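Long-range contacts in sulfur oxidation protein SOXB (PDB 2WDC), which probably acts as a two-manganese hydrolase of the 5'-nucleotidase family in bacterial sulfur oxidation: residues His286-Thr291 / Gly305-Lys310; Ser218-Lys223 / Ser262-Gln267. All coordinates share one frame; numbering follows the deposited sequence.

Contact 1: residues His286-Thr291 / Gly305-Lys310. With MN (manganese (II) ion), chain R; MN (manganese (II) ion), chain Q.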
loop_
_atom_site.group_PDB
_atom_site.type_symbol
_atom_site.label_atom_id
_atom_site.label_comp_id
_atom_site.label_asym_id
_atom_site.label_seq_id
_atom_site.Cartn_x
_atom_site.Cartn_y
_atom_site.Cartn_z
ATOM N N HIS A 286 -3.177 0.090 -4.658
ATOM C CA HIS A 286 -2.731 1.394 -4.147
ATOM C C HIS A 286 -3.184 1.779 -2.755
ATOM O O HIS A 286 -2.380 2.242 -1.937
ATOM C CB HIS A 286 -3.069 2.542 -5.104
ATOM C CG HIS A 286 -2.551 3.868 -4.638
ATOM N ND1 HIS A 286 -1.207 4.099 -4.419
ATOM C CD2 HIS A 286 -3.194 5.007 -4.290
ATOM C CE1 HIS A 286 -1.049 5.334 -3.974
ATOM N NE2 HIS A 286 -2.236 5.911 -3.902
ATOM N N THR A 287 -4.484 1.659 -2.505
ATOM C CA THR A 287 -5.018 2.075 -1.212
ATOM C C THR A 287 -4.945 1.006 -0.118
ATOM O O THR A 287 -5.222 1.294 1.058
ATOM C CB THR A 287 -6.420 2.700 -1.353
ATOM O OG1 THR A 287 -7.188 1.923 -2.291
ATOM C CG2 THR A 287 -6.317 4.152 -1.867
ATOM N N HIS A 288 -4.471 -0.188 -0.493
ATOM C CA HIS A 288 -4.288 -1.299 0.453
ATOM C C HIS A 288 -5.590 -1.698 1.152
ATOM O O HIS A 288 -5.581 -2.158 2.299
ATOM C CB HIS A 288 -3.211 -0.958 1.493
ATOM C CG HIS A 288 -1.845 -0.731 0.910
ATOM N ND1 HIS A 288 -0.706 -0.680 1.690
ATOM C CD2 HIS A 288 -1.439 -0.506 -0.364
ATOM C CE1 HIS A 288 0.342 -0.436 0.917
ATOM N NE2 HIS A 288 -0.073 -0.344 -0.335
ATOM N N ASP A 289 -6.704 -1.582 0.438
ATOM C CA ASP A 289 -8.002 -1.897 1.020
ATOM C C ASP A 289 -8.332 -3.393 1.020
ATOM O O ASP A 289 -7.679 -4.189 0.337
ATOM C CB ASP A 289 -9.092 -1.129 0.266
ATOM C CG ASP A 289 -9.009 0.362 0.497
ATOM O OD1 ASP A 289 -8.964 0.755 1.682
ATOM O OD2 ASP A 289 -8.992 1.131 -0.493
ATOM N N LEU A 290 -9.386 -3.746 1.759
ATOM C CA LEU A 290 -9.901 -5.112 1.790
ATOM C C LEU A 290 -11.408 -5.026 1.543
ATOM O O LEU A 290 -12.086 -4.214 2.181
ATOM C CB LEU A 290 -9.666 -5.757 3.163
ATOM C CG LEU A 290 -8.332 -6.494 3.290
ATOM C CD1 LEU A 290 -7.985 -6.714 4.775
ATOM C CD2 LEU A 290 -8.333 -7.822 2.511
ATOM N N THR A 291 -11.915 -5.841 0.616
ATOM C CA THR A 291 -13.349 -5.860 0.294
ATOM C C THR A 291 -13.855 -7.303 0.248
ATOM O O THR A 291 -13.897 -7.920 -0.814
ATOM C CB THR A 291 -13.630 -5.165 -1.075
ATOM O OG1 THR A 291 -12.832 -5.778 -2.092
ATOM C CG2 THR A 291 -13.320 -3.674 -1.018
ATOM N N GLY A 305 -7.159 -5.085 -3.511
ATOM C CA GLY A 305 -6.072 -6.050 -3.495
ATOM C C GLY A 305 -5.290 -6.234 -2.205
ATOM O O GLY A 305 -4.322 -7.001 -2.177
ATOM N N SER A 306 -5.726 -5.568 -1.135
ATOM C CA SER A 306 -5.044 -5.648 0.163
ATOM C C SER A 306 -3.574 -5.264 0.051
ATOM O O SER A 306 -3.227 -4.372 -0.715
ATOM C CB SER A 306 -5.234 -7.027 0.830
ATOM O OG SER A 306 -4.796 -7.029 2.199
ATOM N N ALA A 307 -2.709 -5.936 0.813
ATOM C CA ALA A 307 -1.301 -5.553 0.792
ATOM C C ALA A 307 -0.407 -6.499 1.564
ATOM O O ALA A 307 -0.862 -7.252 2.426
ATOM C CB ALA A 307 -1.131 -4.137 1.356
ATOM N N ALA A 308 0.886 -6.400 1.262
ATOM C CA ALA A 308 1.936 -7.077 2.019
ATOM C C ALA A 308 1.803 -8.580 2.080
ATOM O O ALA A 308 2.399 -9.218 2.969
ATOM C CB ALA A 308 2.012 -6.478 3.440
ATOM N N GLY A 309 1.089 -9.146 1.107
ATOM C CA GLY A 309 0.865 -10.584 1.002
ATOM C C GLY A 309 -0.201 -11.123 1.944
ATOM O O GLY A 309 -0.332 -12.339 2.111
ATOM N N LYS A 310 -0.967 -10.230 2.561
ATOM C CA LYS A 310 -1.974 -10.652 3.539
ATOM C C LYS A 310 -3.040 -11.597 2.994
ATOM O O LYS A 310 -3.488 -12.515 3.698
ATOM C CB LYS A 310 -2.655 -9.416 4.167
ATOM C CG LYS A 310 -3.952 -9.704 4.908
ATOM C CD LYS A 310 -4.562 -8.426 5.521
ATOM C CE LYS A 310 -3.869 -8.066 6.800
ATOM N NZ LYS A 310 -4.456 -6.865 7.481
HETATM MN MN MN R . 0.741 2.597 -4.699
HETATM MN MN MN Q . 1.200 0.184 -2.101
HETATM O O HOH W 1 0.216 2.034 -2.479
HETATM O O HOH W 2 -5.179 -4.685 3.518
#

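Contact 2: residues Ser218-Lys223 / Ser262-Gln267. With MN (manganese (II) ion), chain R.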
loop_
_atom_site.group_PDB
_atom_site.type_symbol
_atom_site.label_atom_id
_atom_site.label_comp_id
_atom_site.label_asym_id
_atom_site.label_seq_id
_atom_site.Cartn_x
_atom_site.Cartn_y
_atom_site.Cartn_z
ATOM N N SER A 218 -1.670 2.181 -14.365
ATOM C CA SER A 218 -0.681 2.486 -13.333
ATOM C C SER A 218 -1.052 3.793 -12.612
ATOM O O SER A 218 -1.884 4.586 -13.074
ATOM C CB SER A 218 0.741 2.550 -13.912
ATOM O OG SER A 218 1.177 1.253 -14.299
ATOM N N TYR A 219 -0.467 3.989 -11.438
ATOM C CA TYR A 219 -0.790 5.161 -10.617
ATOM C C TYR A 219 -0.537 6.430 -11.406
ATOM O O TYR A 219 0.540 6.604 -11.973
ATOM C CB TYR A 219 0.111 5.155 -9.397
ATOM C CG TYR A 219 -0.211 6.182 -8.362
ATOM C CD1 TYR A 219 -1.482 6.271 -7.799
ATOM C CD2 TYR A 219 0.790 7.011 -7.867
ATOM C CE1 TYR A 219 -1.774 7.230 -6.822
ATOM C CE2 TYR A 219 0.519 7.929 -6.865
ATOM C CZ TYR A 219 -0.752 8.034 -6.356
ATOM O OH TYR A 219 -1.011 8.962 -5.360
ATOM N N PRO A 220 -1.518 7.346 -11.432
ATOM C CA PRO A 220 -1.355 8.556 -12.255
ATOM C C PRO A 220 -0.483 9.647 -11.653
ATOM O O PRO A 220 -0.127 10.595 -12.351
ATOM C CB PRO A 220 -2.789 9.080 -12.413
ATOM C CG PRO A 220 -3.574 8.443 -11.332
ATOM C CD PRO A 220 -2.903 7.153 -10.971
ATOM N N TYR A 221 -0.134 9.523 -10.371
ATOM C CA TYR A 221 0.632 10.569 -9.708
ATOM C C TYR A 221 2.085 10.220 -9.407
ATOM O O TYR A 221 2.696 10.818 -8.526
ATOM C CB TYR A 221 -0.088 11.044 -8.436
ATOM C CG TYR A 221 -1.519 11.456 -8.656
ATOM C CD1 TYR A 221 -1.823 12.665 -9.271
ATOM C CD2 TYR A 221 -2.572 10.642 -8.256
ATOM C CE1 TYR A 221 -3.134 13.047 -9.496
ATOM C CE2 TYR A 221 -3.895 11.024 -8.464
ATOM C CZ TYR A 221 -4.165 12.227 -9.082
ATOM O OH TYR A 221 -5.469 12.618 -9.303
ATOM N N VAL A 222 2.652 9.290 -10.166
ATOM C CA VAL A 222 4.044 8.906 -9.959
ATOM C C VAL A 222 5.004 10.098 -10.029
ATOM O O VAL A 222 5.931 10.208 -9.230
ATOM C CB VAL A 222 4.484 7.798 -10.948
ATOM C CG1 VAL A 222 5.921 7.387 -10.693
ATOM C CG2 VAL A 222 3.574 6.580 -10.873
ATOM N N LYS A 223 4.818 10.974 -11.007
ATOM C CA LYS A 223 5.761 12.075 -11.189
ATOM C C LYS A 223 5.957 12.989 -9.987
ATOM O O LYS A 223 7.097 13.335 -9.644
ATOM C CB LYS A 223 5.448 12.871 -12.463
ATOM C CG LYS A 223 5.653 12.059 -13.742
ATOM C CD LYS A 223 5.758 12.956 -14.972
ATOM C CE LYS A 223 7.157 13.503 -15.149
ATOM N NZ LYS A 223 8.150 12.470 -15.576
ATOM N N SER A 262 -6.066 -2.155 -11.681
ATOM C CA SER A 262 -5.765 -0.759 -11.410
ATOM C C SER A 262 -4.832 -0.458 -10.261
ATOM O O SER A 262 -4.877 -1.125 -9.229
ATOM C CB SER A 262 -7.092 -0.047 -11.112
ATOM O OG SER A 262 -6.912 1.341 -10.914
ATOM N N HIS A 263 -4.050 0.610 -10.431
ATOM C CA HIS A 263 -3.237 1.147 -9.355
ATOM C C HIS A 263 -3.564 2.634 -9.198
ATOM O O HIS A 263 -2.710 3.437 -8.811
ATOM C CB HIS A 263 -1.729 0.905 -9.527
ATOM C CG HIS A 263 -1.003 0.837 -8.219
ATOM N ND1 HIS A 263 -0.673 -0.358 -7.613
ATOM C CD2 HIS A 263 -0.637 1.814 -7.354
ATOM C CE1 HIS A 263 -0.108 -0.109 -6.440
ATOM N NE2 HIS A 263 -0.086 1.197 -6.255
ATOM N N ASN A 264 -4.824 2.987 -9.462
ATOM C CA ASN A 264 -5.266 4.371 -9.308
ATOM C C ASN A 264 -5.511 4.785 -7.857
ATOM O O ASN A 264 -5.424 5.973 -7.535
ATOM C CB ASN A 264 -6.612 4.580 -10.019
ATOM C CG ASN A 264 -6.484 4.674 -11.526
ATOM O OD1 ASN A 264 -5.523 5.237 -12.055
ATOM N ND2 ASN A 264 -7.502 4.174 -12.230
ATOM N N GLY A 265 -5.934 3.825 -7.030
ATOM C CA GLY A 265 -6.436 4.043 -5.683
ATOM C C GLY A 265 -7.934 3.750 -5.776
ATOM O O GLY A 265 -8.595 4.127 -6.759
ATOM N N MET A 266 -8.493 3.074 -4.774
ATOM C CA MET A 266 -9.889 2.661 -4.867
ATOM C C MET A 266 -10.929 3.759 -5.015
ATOM O O MET A 266 -11.964 3.531 -5.644
ATOM C CB MET A 266 -10.272 1.668 -3.763
ATOM C CG MET A 266 -11.528 0.875 -4.087
ATOM S SD MET A 266 -11.839 -0.459 -2.902
ATOM C CE MET A 266 -12.180 0.470 -1.408
ATOM N N GLN A 267 -10.713 4.910 -4.385
ATOM C CA GLN A 267 -11.695 5.987 -4.505
ATOM C C GLN A 267 -11.685 6.579 -5.908
ATOM O O GLN A 267 -12.746 6.871 -6.463
ATOM C CB GLN A 267 -11.456 7.074 -3.464
ATOM C CG GLN A 267 -11.496 6.559 -2.043
ATOM C CD GLN A 267 -12.790 5.840 -1.727
ATOM O OE1 GLN A 267 -13.891 6.366 -1.962
ATOM N NE2 GLN A 267 -12.671 4.622 -1.203
HETATM MN MN MN R . 0.741 2.597 -4.699
HETATM O O HOH W 1 0.216 2.034 -2.479
#

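Contact 1: residues His286-Thr291 / Gly305-Lys310
Ala-307 sets its methyl group over one face of the His-288 imidazole. Ala-307 CB lies 3.7 Å from the centre of the His-288 ring, displaced toward the CG and ND1 rim, in a CH-pi contact. The His-288 ring swings beside its own backbone N, with CG opposite the carbonyl carbon (chi1 -62°). This turns His-288 NE2 to one manganese ion at 2.2 Å, and the methyl packs against the ring that holds the metal. The backbones also meet. Ser-306 N gives a weak hydrogen bond to Asp-289 O (2.8 Å), bent to 127° at the hydrogen. The CA-H of His-288 points at Ser-306 O. A water joins the two loops as well, donating to His-288 O and accepting from Ser-306 OG.

Leu-290 packs beside this polar link. Leu-290 CD2 touches Ser-306 CB at 3.6 Å. On the other branch, Leu-290 CD1 lies 3.9 Å from Lys-310 CD, where the two side chains cross at about a right angle. The Lys-310 chain bends at chi3 (-80°) and ends in a salt bridge to Glu-48. Replacing Leu-290 with an alanine would probably open a gap beside Ser-306 and leave Lys-310 CD without this neighbour.

His-286 binds the second manganese through ND1, and a water bridges the two ions. Asp-36 and His-38 also bind the His-288 metal, while Asp-132 is shared by both. Such a Gly-His-Thr-His loop beside a two-metal centre is characteristic of the metallophosphoesterase fold of the 5'-nucleotidase family.

Contact 2: residues Ser218-Lys223 / Ser262-Gln267
Backbone-to-carbon contacts dominate where Tyr-219 meets His-263. The carbonyl O of His-263 sits 3.1 Å from Tyr-219 CA, in a CA-H...O contact bent to 122° at the hydrogen. His-263 O also lies at the edge of the Tyr-219 ring, 3.3 Å from Tyr-219 CD1. Asn-264 O also lies at that edge, in the ring plane, near CE1. The ring reaches this place because CG stands opposite the backbone N (chi1 -172°). Its OH is hydrogen-bonded to Gln-462 O.

Side-chain packing adds two smaller touches. Tyr-219 CB lies 4.0 Å from His-263 CD2. Pro-220 packs across the Asn-264 side chain at about a right angle, with Pro-220 CD 3.4 Å from Asn-264 OD1. The Asn-264 amide has its main polar partner in Asp-269.

One hydrogen bond shapes the histidine loop from within. Ser-262 OG accepts from Asn-264 N at 3.0 Å, forming an ST turn. Gly-265 follows as the N-cap of helix 266-273.

Metal binding completes the account. His-263 NE2 holds a manganese ion at 2.2 Å, and Gly-130 O takes the hydrogen bond from ND1, which helps fix the ring's rotation. A metal-binding histidine just past the end of a strand, shortly before a helix, is characteristic of the two-metal site of metallophosphoesterases.

From the N terminus, contact 2 comes first. It joins the end of strand 210-217 to the end of its parallel neighbour 257-262, closing a loop that includes helix 240-252. Contact 1 follows after helix 266-273 and strand 281-284. It closes the shorter excursion through strands 295-297 and 300-304, just before strand 311-320, which belongs to the sheet that also holds strand 29-34. The two loops lie in series, neither nested nor crossed. In space they adjoin: Thr-287 OG1 probably hydrogen-bonds to Met-266 N (3.0 Å), and His-286 packs on Tyr-219. His-263 and His-286 bind the same manganese ion. Together the contacts gather the ends of neighbouring strands around the metal centre.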